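Local atomic coordinates of capsular polysaccharide biosynthesis protein (Burkholderia pseudomallei, PDB entry 4BQN), a protein that binds coenzyme A and probably acts as an acetyltransferase in the biosynthesis of capsular polysaccharide. Residues Ser9-Cys14 and Gln66-Gly71; Ala44-Ile49 and Glu75-Val80; Ala92-Tyr97 and Glu171-Lys176. The protein carries 1 engineered substitution. One frame throughout, in Å; residues are numbered along the deposited sequence. Where two conformers were deposited one is given.

Contact 1 is buried, joining the end of strand 6-11 and the loop after it to the loop that follows the adjacent strand 62-65, at coenzyme A. Contact 3 reaches the same parallel sheet at 91-94, one of its two outermost strands, and touches the same ligand through Y97 and N172, but its own pairing is sparse, watery and partly exposed. Contact 2 lies nearer the surface, between helix 46-56 and the 3-10 segment 75-77, and combines a salt bridge with the packing of a buried tyrosine ring. Hydrogen bonds connect them: Y11 OH to Y77 O (1 and 2), Q66 NE2 to Q96 O (1 and 3), S79 OG to D173 OD1 (2 and 3).

Contact 1: Ser9-Cys14 and Gln66-Gly71; sequences SVYGSC and QPVSEG. With COA (coenzyme A), chain C.
Q66 reaches across to S13 with its amide oxygen, and two donors of the same residue meet it there. S13 N gives a hydrogen bond to Q66 OE1 at 2.9 Å, and S13 OG gives a second to Q66 OE1 at 2.7 Å; both lie in the carbonyl plane, the hydroxyl on a lone pair. The glutamine chain gets there with CG beside its own backbone N (chi1 -62°) and runs extended past CG, with CB against G12 CA. This double grip, with Q66 NE2 bonded to Q96 O and to Q15 OE1, fixes the rotation of the amide and leaves little doubt which end is oxygen. The backbones are tied by Q66 N to Y11 O, 2.9 Å. G12 packs its bare CA against Q66, and its backbone angles by themselves call for glycine. The Y11 ring and V68 cross at about a right angle, with ring atom CE2 4.1 Å from V68 CG2, while the Y11 hydroxyl is bonded to Y77 O. Beyond these pairs both segments turn to coenzyme A. C14 SG is joined to the ligand S1P by a disulfide of 2.0 Å, and the S13 hydroxyl lies beside that sulfur. S69 holds a phosphate by two bonds, N to O5A at 2.8 Å and OG to O4A at 2.8 Å. The contact sits at the carboxyl ends of parallel neighbours 6-11 and 62-65, a usual place for a binding site in a parallel alpha/beta sheet. S13 OG meets Q15 N at the start of helix 15-24, S69 stands as N-cap before helix 70-73, and helix 15-24 packs on V10.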
loop_
_atom_site.group_PDB
_atom_site.type_symbol
_atom_site.label_atom_id
_atom_site.label_comp_id
_atom_site.label_asym_id
_atom_site.label_seq_id
_atom_site.Cartn_x
_atom_site.Cartn_y
_atom_site.Cartn_z
ATOM N N SER A 9 18.092 3.554 9.788
ATOM C CA SER A 9 17.240 2.410 9.540
ATOM C C SER A 9 15.916 2.911 9.014
ATOM O O SER A 9 15.588 4.095 9.168
ATOM C CB SER A 9 17.017 1.606 10.813
ATOM O OG SER A 9 16.401 0.375 10.498
ATOM N N VAL A 10 15.162 2.005 8.395
ATOM C CA VAL A 10 13.810 2.308 7.925
ATOM C C VAL A 10 12.857 1.262 8.504
ATOM O O VAL A 10 12.996 0.058 8.231
ATOM C CB VAL A 10 13.684 2.338 6.383
ATOM C CG1 VAL A 10 12.379 3.019 5.998
ATOM C CG2 VAL A 10 14.853 3.075 5.720
ATOM N N TYR A 11 11.900 1.722 9.305
ATOM C CA TYR A 11 10.949 0.817 9.926
ATOM C C TYR A 11 9.536 1.170 9.498
ATOM O O TYR A 11 9.164 2.343 9.450
ATOM C CB TYR A 11 11.022 0.908 11.444
ATOM C CG TYR A 11 9.975 0.080 12.130
ATOM C CD1 TYR A 11 10.083 -1.306 12.188
ATOM C CD2 TYR A 11 8.867 0.689 12.720
ATOM C CE1 TYR A 11 9.115 -2.064 12.823
ATOM C CE2 TYR A 11 7.885 -0.064 13.362
ATOM C CZ TYR A 11 8.019 -1.447 13.411
ATOM O OH TYR A 11 7.059 -2.191 14.079
ATOM N N GLY A 12 8.717 0.165 9.243
ATOM C CA GLY A 12 7.328 0.431 8.900
ATOM C C GLY A 12 6.734 -0.796 8.281
ATOM O O GLY A 12 7.023 -1.917 8.713
ATOM N N SER A 13 5.875 -0.591 7.289
ATOM C CA SER A 13 5.252 -1.680 6.553
ATOM C C SER A 13 6.261 -2.312 5.589
ATOM O O SER A 13 7.462 -1.981 5.614
ATOM C CB SER A 13 4.087 -1.112 5.741
ATOM O OG SER A 13 4.575 -0.333 4.649
ATOM N N CYS A 14 5.775 -3.180 4.703
ATOM C CA CYS A 14 6.618 -3.705 3.631
ATOM C C CYS A 14 7.261 -2.594 2.772
ATOM O O CYS A 14 8.244 -2.828 2.079
ATOM C CB CYS A 14 5.820 -4.686 2.761
ATOM S SG CYS A 14 4.716 -3.970 1.583
ATOM N N GLN A 66 7.466 4.644 9.235
ATOM C CA GLN A 66 6.066 4.904 8.963
ATOM C C GLN A 66 5.278 4.793 10.253
ATOM O O GLN A 66 5.640 4.004 11.139
ATOM C CB GLN A 66 5.540 3.907 7.934
ATOM C CG GLN A 66 6.276 4.026 6.607
ATOM C CD GLN A 66 5.742 3.105 5.538
ATOM O OE1 GLN A 66 5.673 1.894 5.732
ATOM N NE2 GLN A 66 5.373 3.670 4.388
ATOM N N PRO A 67 4.193 5.567 10.384
ATOM C CA PRO A 67 3.368 5.447 11.589
ATOM C C PRO A 67 2.811 4.027 11.809
ATOM O O PRO A 67 2.289 3.414 10.880
ATOM C CB PRO A 67 2.225 6.428 11.310
ATOM C CG PRO A 67 2.845 7.487 10.451
ATOM C CD PRO A 67 3.725 6.666 9.519
ATOM N N VAL A 68 2.951 3.515 13.030
ATOM C CA VAL A 68 2.404 2.200 13.394
ATOM C C VAL A 68 1.809 2.322 14.783
ATOM O O VAL A 68 2.515 2.618 15.748
ATOM C CB VAL A 68 3.474 1.070 13.397
ATOM C CG1 VAL A 68 2.834 -0.261 13.790
ATOM C CG2 VAL A 68 4.161 0.941 12.046
ATOM N N SER A 69 0.510 2.062 14.888
ATOM C CA SER A 69 -0.217 2.209 16.136
ATOM C C SER A 69 0.184 1.158 17.165
ATOM O O SER A 69 0.665 0.077 16.811
ATOM C CB SER A 69 -1.732 2.089 15.897
ATOM O OG SER A 69 -2.072 0.739 15.596
ATOM N N GLU A 70 -0.076 1.463 18.431
ATOM C CA GLU A 70 0.094 0.488 19.509
ATOM C C GLU A 70 -0.901 -0.667 19.377
ATOM O O GLU A 70 -0.581 -1.808 19.729
ATOM C CB GLU A 70 -0.033 1.157 20.881
ATOM C CG GLU A 70 -0.080 0.169 22.040
ATOM C CD GLU A 70 0.259 0.785 23.385
ATOM O OE1 GLU A 70 1.063 1.748 23.434
ATOM O OE2 GLU A 70 -0.269 0.281 24.401
ATOM N N GLY A 71 -2.092 -0.381 18.849
ATOM C CA GLY A 71 -3.132 -1.397 18.725
ATOM C C GLY A 71 -2.847 -2.479 17.694
ATOM O O GLY A 71 -3.455 -3.555 17.746
HETATM N N1A COA C . -7.130 4.376 2.966
HETATM C C2A COA C . -7.882 3.337 3.409
HETATM N N3A COA C . -7.417 2.426 4.281
HETATM C C4A COA C . -6.163 2.556 4.772
HETATM C C5A COA C . -5.306 3.655 4.345
HETATM C C6A COA C . -5.867 4.595 3.384
HETATM N N6A COA C . -5.123 5.630 2.940
HETATM N N7A COA C . -4.117 3.539 4.980
HETATM C C8A COA C . -4.212 2.443 5.773
HETATM N N9A COA C . -5.419 1.851 5.624
HETATM C C1B COA C . -5.951 0.678 6.328
HETATM C C2B COA C . -4.937 -0.401 6.665
HETATM O O2B COA C . -4.789 -1.306 5.569
HETATM C C3B COA C . -5.610 -1.023 7.879
HETATM O O3B COA C . -6.685 -1.845 7.386
HETATM P P3B COA C . -7.466 -2.895 8.320
HETATM O O7A COA C . -8.352 -3.630 7.346
HETATM O O8A COA C . -6.379 -3.758 8.905
HETATM O O9A COA C . -8.215 -2.078 9.347
HETATM C C4B COA C . -6.216 0.184 8.594
HETATM O O4B COA C . -6.389 1.187 7.591
HETATM C C5B COA C . -5.360 0.732 9.736
HETATM O O5B COA C . -4.078 1.028 9.197
HETATM P P1A COA C . -3.318 2.385 9.518
HETATM O O1A COA C . -2.094 2.391 8.651
HETATM O O2A COA C . -4.247 3.557 9.413
HETATM O O3A COA C . -2.898 2.313 11.059
HETATM P P2A COA C . -2.023 1.306 11.963
HETATM O O4A COA C . -2.963 0.667 12.954
HETATM O O5A COA C . -0.893 2.139 12.504
HETATM O O6A COA C . -1.469 0.171 10.995
HETATM C CBP COA C . -0.223 -0.990 9.306
HETATM C CCP COA C . -0.282 0.260 10.181
HETATM C CDP COA C . 1.011 -0.951 8.413
HETATM C CEP COA C . -0.070 -2.194 10.219
HETATM C CAP COA C . -1.533 -1.050 8.475
HETATM O OAP COA C . -1.534 -0.012 7.494
HETATM C C9P COA C . -1.873 -2.359 7.780
HETATM O O9P COA C . -2.446 -3.253 8.390
HETATM N N8P COA C . -1.588 -2.480 6.479
HETATM C C7P COA C . -1.937 -3.670 5.714
HETATM C C6P COA C . -1.058 -4.881 5.972
HETATM C C5P COA C . 0.354 -4.529 5.587
HETATM O O5P COA C . 1.133 -4.054 6.399
HETATM N N4P COA C . 0.670 -4.771 4.328
HETATM C C3P COA C . 1.977 -4.483 3.811
HETATM C C2P COA C . 1.862 -3.544 2.633
HETATM S S1P COA C . 3.410 -2.760 2.418
#

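Contact 2: Ala44-Ile49 and Glu75-Val80; sequences ASEEQI and EKYSSV
I49 and Y77 make the apolar centre of this contact. I49 CG2 lies 3.7 Å from Y77 CE1, and CG1 and CB follow along the same side of the ring toward CD1. The methyl of A44 meets that ring atom too, CB to Y77 CE1 at 4.1 Å, while S45 O stands at the ring edge near its plane. The chi1 of Y77 (-55°) sets its ring beside the backbone N and carries the hydroxyl to the first turn of helix 46-56, against E46 CB. R73 makes a cation-pi contact with the same ring and also donates to A44 O.

The charged pair lies further out. K76 NZ forms a salt bridge to E46 OE2 at 2.8 Å, on the anti lone pair of the carboxylate, with both chains extended; D50 is a second carboxylate partner of the amine. A water donates to K76 O at 2.9 Å and to I49 O at 3.2 Å, joining the two backbones.

Capping bonds order each side. S45 and Q48 form a capping box, Q48 N to S45 OG at 3.0 Å and S45 N to Q48 OE1 at 3.0 Å, and S78 is the N-cap of helix 79-83. The chemistry is thus layered: a buried aromatic contact holds the helix start to the 3-10 segment 75-77, and a more exposed charge pair, probably weakened by solvent, lies beside it.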
loop_
_atom_site.group_PDB
_atom_site.type_symbol
_atom_site.label_atom_id
_atom_site.label_comp_id
_atom_site.label_asym_id
_atom_site.label_seq_id
_atom_site.Cartn_x
_atom_site.Cartn_y
_atom_site.Cartn_z
ATOM N N ALA A 44 8.451 -8.628 12.157
ATOM C CA ALA A 44 9.410 -8.627 13.265
ATOM C C ALA A 44 8.932 -9.523 14.390
ATOM O O ALA A 44 7.775 -9.445 14.795
ATOM C CB ALA A 44 9.621 -7.214 13.797
ATOM N N SER A 45 9.823 -10.359 14.912
ATOM C CA SER A 45 9.491 -11.138 16.096
ATOM C C SER A 45 9.724 -10.287 17.342
ATOM O O SER A 45 10.364 -9.227 17.281
ATOM C CB SER A 45 10.368 -12.376 16.180
ATOM O OG SER A 45 11.701 -11.974 16.477
ATOM N N GLU A 46 9.222 -10.757 18.476
ATOM C CA GLU A 46 9.449 -10.047 19.718
ATOM C C GLU A 46 10.924 -9.969 20.061
ATOM O O GLU A 46 11.404 -8.925 20.505
ATOM C CB GLU A 46 8.651 -10.670 20.846
ATOM C CG GLU A 46 8.600 -9.796 22.081
ATOM C CD GLU A 46 7.689 -10.362 23.148
ATOM O OE1 GLU A 46 7.056 -11.426 22.917
ATOM O OE2 GLU A 46 7.602 -9.731 24.213
ATOM N N GLU A 47 11.647 -11.061 19.821
ATOM C CA GLU A 47 13.071 -11.078 20.090
ATOM C C GLU A 47 13.774 -10.034 19.214
ATOM O O GLU A 47 14.642 -9.295 19.688
ATOM C CB GLU A 47 13.640 -12.482 19.863
ATOM C CG GLU A 47 13.237 -13.506 20.923
ATOM C CD GLU A 47 11.764 -13.896 20.884
ATOM O OE1 GLU A 47 11.153 -13.899 19.790
ATOM O OE2 GLU A 47 11.212 -14.216 21.960
ATOM N N GLN A 48 13.374 -9.949 17.950
ATOM C CA GLN A 48 13.984 -8.979 17.032
ATOM C C GLN A 48 13.686 -7.544 17.430
ATOM O O GLN A 48 14.587 -6.696 17.453
ATOM C CB GLN A 48 13.543 -9.223 15.595
ATOM C CG GLN A 48 14.171 -10.475 15.010
ATOM C CD GLN A 48 13.512 -10.947 13.739
ATOM O OE1 GLN A 48 12.379 -10.592 13.429
ATOM N NE2 GLN A 48 14.219 -11.792 13.002
ATOM N N ILE A 49 12.427 -7.270 17.745
ATOM C CA ILE A 49 12.050 -5.900 18.090
ATOM C C ILE A 49 12.679 -5.441 19.408
ATOM O O ILE A 49 13.068 -4.262 19.548
ATOM C CB ILE A 49 10.518 -5.667 18.011
ATOM C CG1 ILE A 49 10.231 -4.223 17.590
ATOM C CG2 ILE A 49 9.812 -6.044 19.309
ATOM C CD1 ILE A 49 10.504 -3.942 16.123
ATOM N N GLU A 75 2.589 -2.270 22.047
ATOM C CA GLU A 75 3.490 -1.134 22.195
ATOM C C GLU A 75 4.864 -1.331 21.561
ATOM O O GLU A 75 5.410 -0.383 20.994
ATOM C CB GLU A 75 3.652 -0.798 23.676
ATOM C CG GLU A 75 4.465 0.467 23.922
ATOM C CD GLU A 75 4.609 0.810 25.383
ATOM O OE1 GLU A 75 4.785 -0.112 26.201
ATOM O OE2 GLU A 75 4.560 2.013 25.699
ATOM N N LYS A 76 5.430 -2.537 21.670
ATOM C CA LYS A 76 6.816 -2.759 21.233
ATOM C C LYS A 76 7.038 -2.484 19.746
ATOM O O LYS A 76 8.160 -2.185 19.344
ATOM C CB LYS A 76 7.274 -4.187 21.565
ATOM C CG LYS A 76 7.442 -4.466 23.044
ATOM C CD LYS A 76 7.974 -5.876 23.250
ATOM C CE LYS A 76 8.338 -6.112 24.698
ATOM N NZ LYS A 76 9.028 -7.417 24.803
ATOM N N TYR A 77 5.977 -2.621 18.936
ATOM C CA TYR A 77 6.064 -2.450 17.483
ATOM C C TYR A 77 5.601 -1.066 17.047
ATOM O O TYR A 77 5.652 -0.739 15.860
ATOM C CB TYR A 77 5.229 -3.522 16.776
ATOM C CG TYR A 77 5.612 -4.917 17.205
ATOM C CD1 TYR A 77 6.678 -5.580 16.602
ATOM C CD2 TYR A 77 4.935 -5.558 18.244
ATOM C CE1 TYR A 77 7.055 -6.845 17.009
ATOM C CE2 TYR A 77 5.307 -6.823 18.663
ATOM C CZ TYR A 77 6.373 -7.459 18.035
ATOM O OH TYR A 77 6.771 -8.716 18.429
ATOM N N SER A 78 5.126 -0.262 17.996
ATOM C CA SER A 78 4.559 1.048 17.666
ATOM C C SER A 78 5.643 2.075 17.355
ATOM O O SER A 78 6.735 2.054 17.947
ATOM C CB SER A 78 3.639 1.539 18.782
ATOM O OG SER A 78 4.386 1.917 19.929
ATOM N N SER A 79 5.352 2.971 16.414
ATOM C CA SER A 79 6.344 3.969 16.032
ATOM C C SER A 79 6.702 4.922 17.174
ATOM O O SER A 79 7.864 5.292 17.328
ATOM C CB SER A 79 5.894 4.737 14.787
ATOM O OG SER A 79 4.586 5.269 14.942
ATOM N N VAL A 80 5.716 5.287 17.993
ATOM C CA VAL A 80 5.955 6.157 19.154
ATOM C C VAL A 80 7.006 5.537 20.087
ATOM O O VAL A 80 7.941 6.211 20.518
ATOM C CB VAL A 80 4.642 6.436 19.913
ATOM C CG1 VAL A 80 4.905 6.888 21.345
ATOM C CG2 VAL A 80 3.830 7.485 19.165
HETATM O O HOH W 1 10.621 -2.711 20.880
#

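Contact 3: Ala92-Tyr97 and Glu171-Lys176; sequences ALSVQY and ENDGGK. With COA (coenzyme A), chain C.
A92 meets K176 through its backbone: the lysine amine gives a weak hydrogen bond to A92 O, 3.1 Å from NZ. The K176 chain is fully extended, CG anti to the backbone N (chi1 178°), which carries the amine across to the strand, where D179 is its salt-bridge partner and Y65 OH a further hydrogen-bond partner. At S94 the lysine passes close by, CE 3.8 Å from S94 OG. A water bridges the two segments here, 2.7 Å from S94 OG and 2.7 Å from D173 OD2, and also lies near K176 O. The D173 carboxylate is further held by Y65 OH, R83 and S79. Past the strand, Y97 turns its ring to coenzyme A: its OH accepts from the ligand N8P at 3.1 Å, and the pantetheine hydroxyl OAP lies over one face. From the other segment N172 ND2 donates to the ligand O5A at 2.8 Å, nearly straight at 172°. The type I' turn D173-K176, with glycines at both positive-phi positions, brings K176 back to the strand. The loop thus docks on edge strand 91-94 of the parallel sheet and places N172 at the diphosphate of the coenzyme A pocket.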
loop_
_atom_site.group_PDB
_atom_site.type_symbol
_atom_site.label_atom_id
_atom_site.label_comp_id
_atom_site.label_asym_id
_atom_site.label_seq_id
_atom_site.Cartn_x
_atom_site.Cartn_y
_atom_site.Cartn_z
ATOM N N ALA A 92 14.414 11.519 13.864
ATOM C CA ALA A 92 13.362 10.576 13.487
ATOM C C ALA A 92 12.393 11.293 12.540
ATOM O O ALA A 92 11.778 12.300 12.902
ATOM C CB ALA A 92 12.638 10.055 14.722
ATOM N N LEU A 93 12.294 10.794 11.311
ATOM C CA LEU A 93 11.423 11.392 10.296
ATOM C C LEU A 93 10.371 10.398 9.876
ATOM O O LEU A 93 10.684 9.262 9.462
ATOM C CB LEU A 93 12.231 11.830 9.073
ATOM C CG LEU A 93 13.130 13.057 9.239
ATOM C CD1 LEU A 93 14.022 13.208 8.015
ATOM C CD2 LEU A 93 12.300 14.316 9.455
ATOM N N SER A 94 9.112 10.798 10.017
ATOM C CA SER A 94 8.023 9.934 9.575
ATOM C C SER A 94 7.739 10.066 8.086
ATOM O O SER A 94 7.790 11.165 7.497
ATOM C CB SER A 94 6.767 10.161 10.406
ATOM O OG SER A 94 6.428 11.539 10.416
ATOM N N VAL A 95 7.437 8.912 7.505
ATOM C CA VAL A 95 7.156 8.760 6.088
ATOM C C VAL A 95 5.747 8.211 5.923
ATOM O O VAL A 95 5.363 7.236 6.592
ATOM C CB VAL A 95 8.152 7.768 5.443
ATOM C CG1 VAL A 95 7.866 7.607 3.952
ATOM C CG2 VAL A 95 9.575 8.243 5.671
ATOM N N GLN A 96 5.007 8.827 5.011
ATOM C CA GLN A 96 3.663 8.432 4.681
ATOM C C GLN A 96 3.555 6.927 4.405
ATOM O O GLN A 96 4.412 6.350 3.721
ATOM C CB GLN A 96 3.239 9.198 3.430
ATOM C CG GLN A 96 1.857 8.864 2.891
ATOM C CD GLN A 96 1.467 9.854 1.820
ATOM O OE1 GLN A 96 2.202 10.044 0.852
ATOM N NE2 GLN A 96 0.316 10.521 2.001
ATOM N N TYR A 97 2.493 6.312 4.932
ATOM C CA TYR A 97 2.106 4.965 4.557
ATOM C C TYR A 97 1.259 5.104 3.289
ATOM O O TYR A 97 0.164 5.698 3.307
ATOM C CB TYR A 97 1.333 4.273 5.673
ATOM C CG TYR A 97 0.854 2.908 5.262
ATOM C CD1 TYR A 97 1.763 1.879 4.988
ATOM C CD2 TYR A 97 -0.504 2.650 5.107
ATOM C CE1 TYR A 97 1.328 0.623 4.601
ATOM C CE2 TYR A 97 -0.953 1.394 4.719
ATOM C CZ TYR A 97 -0.032 0.388 4.463
ATOM O OH TYR A 97 -0.444 -0.862 4.092
ATOM N N GLU A 171 -2.361 10.423 14.009
ATOM C CA GLU A 171 -2.998 9.919 15.224
ATOM C C GLU A 171 -2.370 8.605 15.690
ATOM O O GLU A 171 -2.251 8.379 16.896
ATOM C CB GLU A 171 -4.514 9.754 15.044
ATOM C CG GLU A 171 -5.257 9.394 16.326
ATOM C CD GLU A 171 -6.766 9.329 16.157
ATOM O OE1 GLU A 171 -7.330 10.158 15.412
ATOM O OE2 GLU A 171 -7.391 8.445 16.782
ATOM N N ASN A 172 -1.953 7.763 14.745
ATOM C CA ASN A 172 -1.297 6.492 15.077
ATOM C C ASN A 172 0.213 6.605 15.310
ATOM O O ASN A 172 0.894 5.586 15.482
ATOM C CB ASN A 172 -1.610 5.410 14.033
ATOM C CG ASN A 172 -1.179 5.799 12.630
ATOM O OD1 ASN A 172 -1.106 6.985 12.302
ATOM N ND2 ASN A 172 -0.907 4.803 11.786
ATOM N N ASP A 173 0.718 7.839 15.310
ATOM C CA ASP A 173 2.102 8.141 15.708
ATOM C C ASP A 173 2.092 9.225 16.781
ATOM O O ASP A 173 2.895 10.165 16.742
ATOM C CB ASP A 173 2.947 8.574 14.495
ATOM C CG ASP A 173 4.430 8.717 14.828
ATOM O OD1 ASP A 173 4.940 7.919 15.651
ATOM O OD2 ASP A 173 5.098 9.624 14.265
ATOM N N GLY A 174 1.175 9.089 17.740
ATOM C CA GLY A 174 1.126 9.972 18.905
ATOM C C GLY A 174 0.746 11.407 18.576
ATOM O O GLY A 174 1.078 12.320 19.321
ATOM N N GLY A 175 0.045 11.605 17.461
ATOM C CA GLY A 175 -0.380 12.944 17.057
ATOM C C GLY A 175 0.695 13.785 16.382
ATOM O O GLY A 175 0.511 14.987 16.203
ATOM N N LYS A 176 1.804 13.167 15.992
ATOM C CA LYS A 176 2.852 13.864 15.245
ATOM C C LYS A 176 2.537 13.889 13.751
ATOM O O LYS A 176 2.364 12.829 13.149
ATOM C CB LYS A 176 4.200 13.180 15.470
ATOM C CG LYS A 176 5.320 13.825 14.679
ATOM C CD LYS A 176 6.588 12.986 14.700
ATOM C CE LYS A 176 7.497 13.420 13.561
ATOM N NZ LYS A 176 8.733 12.596 13.444
HETATM N N1A COA C . -7.130 4.376 2.966
HETATM C C2A COA C . -7.882 3.337 3.409
HETATM N N3A COA C . -7.417 2.426 4.281
HETATM C C4A COA C . -6.163 2.556 4.772
HETATM C C5A COA C . -5.306 3.655 4.345
HETATM C C6A COA C . -5.867 4.595 3.384
HETATM N N6A COA C . -5.123 5.630 2.940
HETATM N N7A COA C . -4.117 3.539 4.980
HETATM C C8A COA C . -4.212 2.443 5.773
HETATM N N9A COA C . -5.419 1.851 5.624
HETATM C C1B COA C . -5.951 0.678 6.328
HETATM C C2B COA C . -4.937 -0.401 6.665
HETATM O O2B COA C . -4.789 -1.306 5.569
HETATM C C3B COA C . -5.610 -1.023 7.879
HETATM O O3B COA C . -6.685 -1.845 7.386
HETATM P P3B COA C . -7.466 -2.895 8.320
HETATM O O7A COA C . -8.352 -3.630 7.346
HETATM O O8A COA C . -6.379 -3.758 8.905
HETATM O O9A COA C . -8.215 -2.078 9.347
HETATM C C4B COA C . -6.216 0.184 8.594
HETATM O O4B COA C . -6.389 1.187 7.591
HETATM C C5B COA C . -5.360 0.732 9.736
HETATM O O5B COA C . -4.078 1.028 9.197
HETATM P P1A COA C . -3.318 2.385 9.518
HETATM O O1A COA C . -2.094 2.391 8.651
HETATM O O2A COA C . -4.247 3.557 9.413
HETATM O O3A COA C . -2.898 2.313 11.059
HETATM P P2A COA C . -2.023 1.306 11.963
HETATM O O4A COA C . -2.963 0.667 12.954
HETATM O O5A COA C . -0.893 2.139 12.504
HETATM O O6A COA C . -1.469 0.171 10.995
HETATM C CBP COA C . -0.223 -0.990 9.306
HETATM C CCP COA C . -0.282 0.260 10.181
HETATM C CDP COA C . 1.011 -0.951 8.413
HETATM C CEP COA C . -0.070 -2.194 10.219
HETATM C CAP COA C . -1.533 -1.050 8.475
HETATM O OAP COA C . -1.534 -0.012 7.494
HETATM C C9P COA C . -1.873 -2.359 7.780
HETATM O O9P COA C . -2.446 -3.253 8.390
HETATM N N8P COA C . -1.588 -2.480 6.479
HETATM C C7P COA C . -1.937 -3.670 5.714
HETATM C C6P COA C . -1.058 -4.881 5.972
HETATM C C5P COA C . 0.354 -4.529 5.587
HETATM O O5P COA C . 1.133 -4.054 6.399
HETATM N N4P COA C . 0.670 -4.771 4.328
HETATM C C3P COA C . 1.977 -4.483 3.811
HETATM C C2P COA C . 1.862 -3.544 2.633
HETATM S S1P COA C . 3.410 -2.760 2.418
HETATM O O HOH W 2 4.380 11.193 12.132
#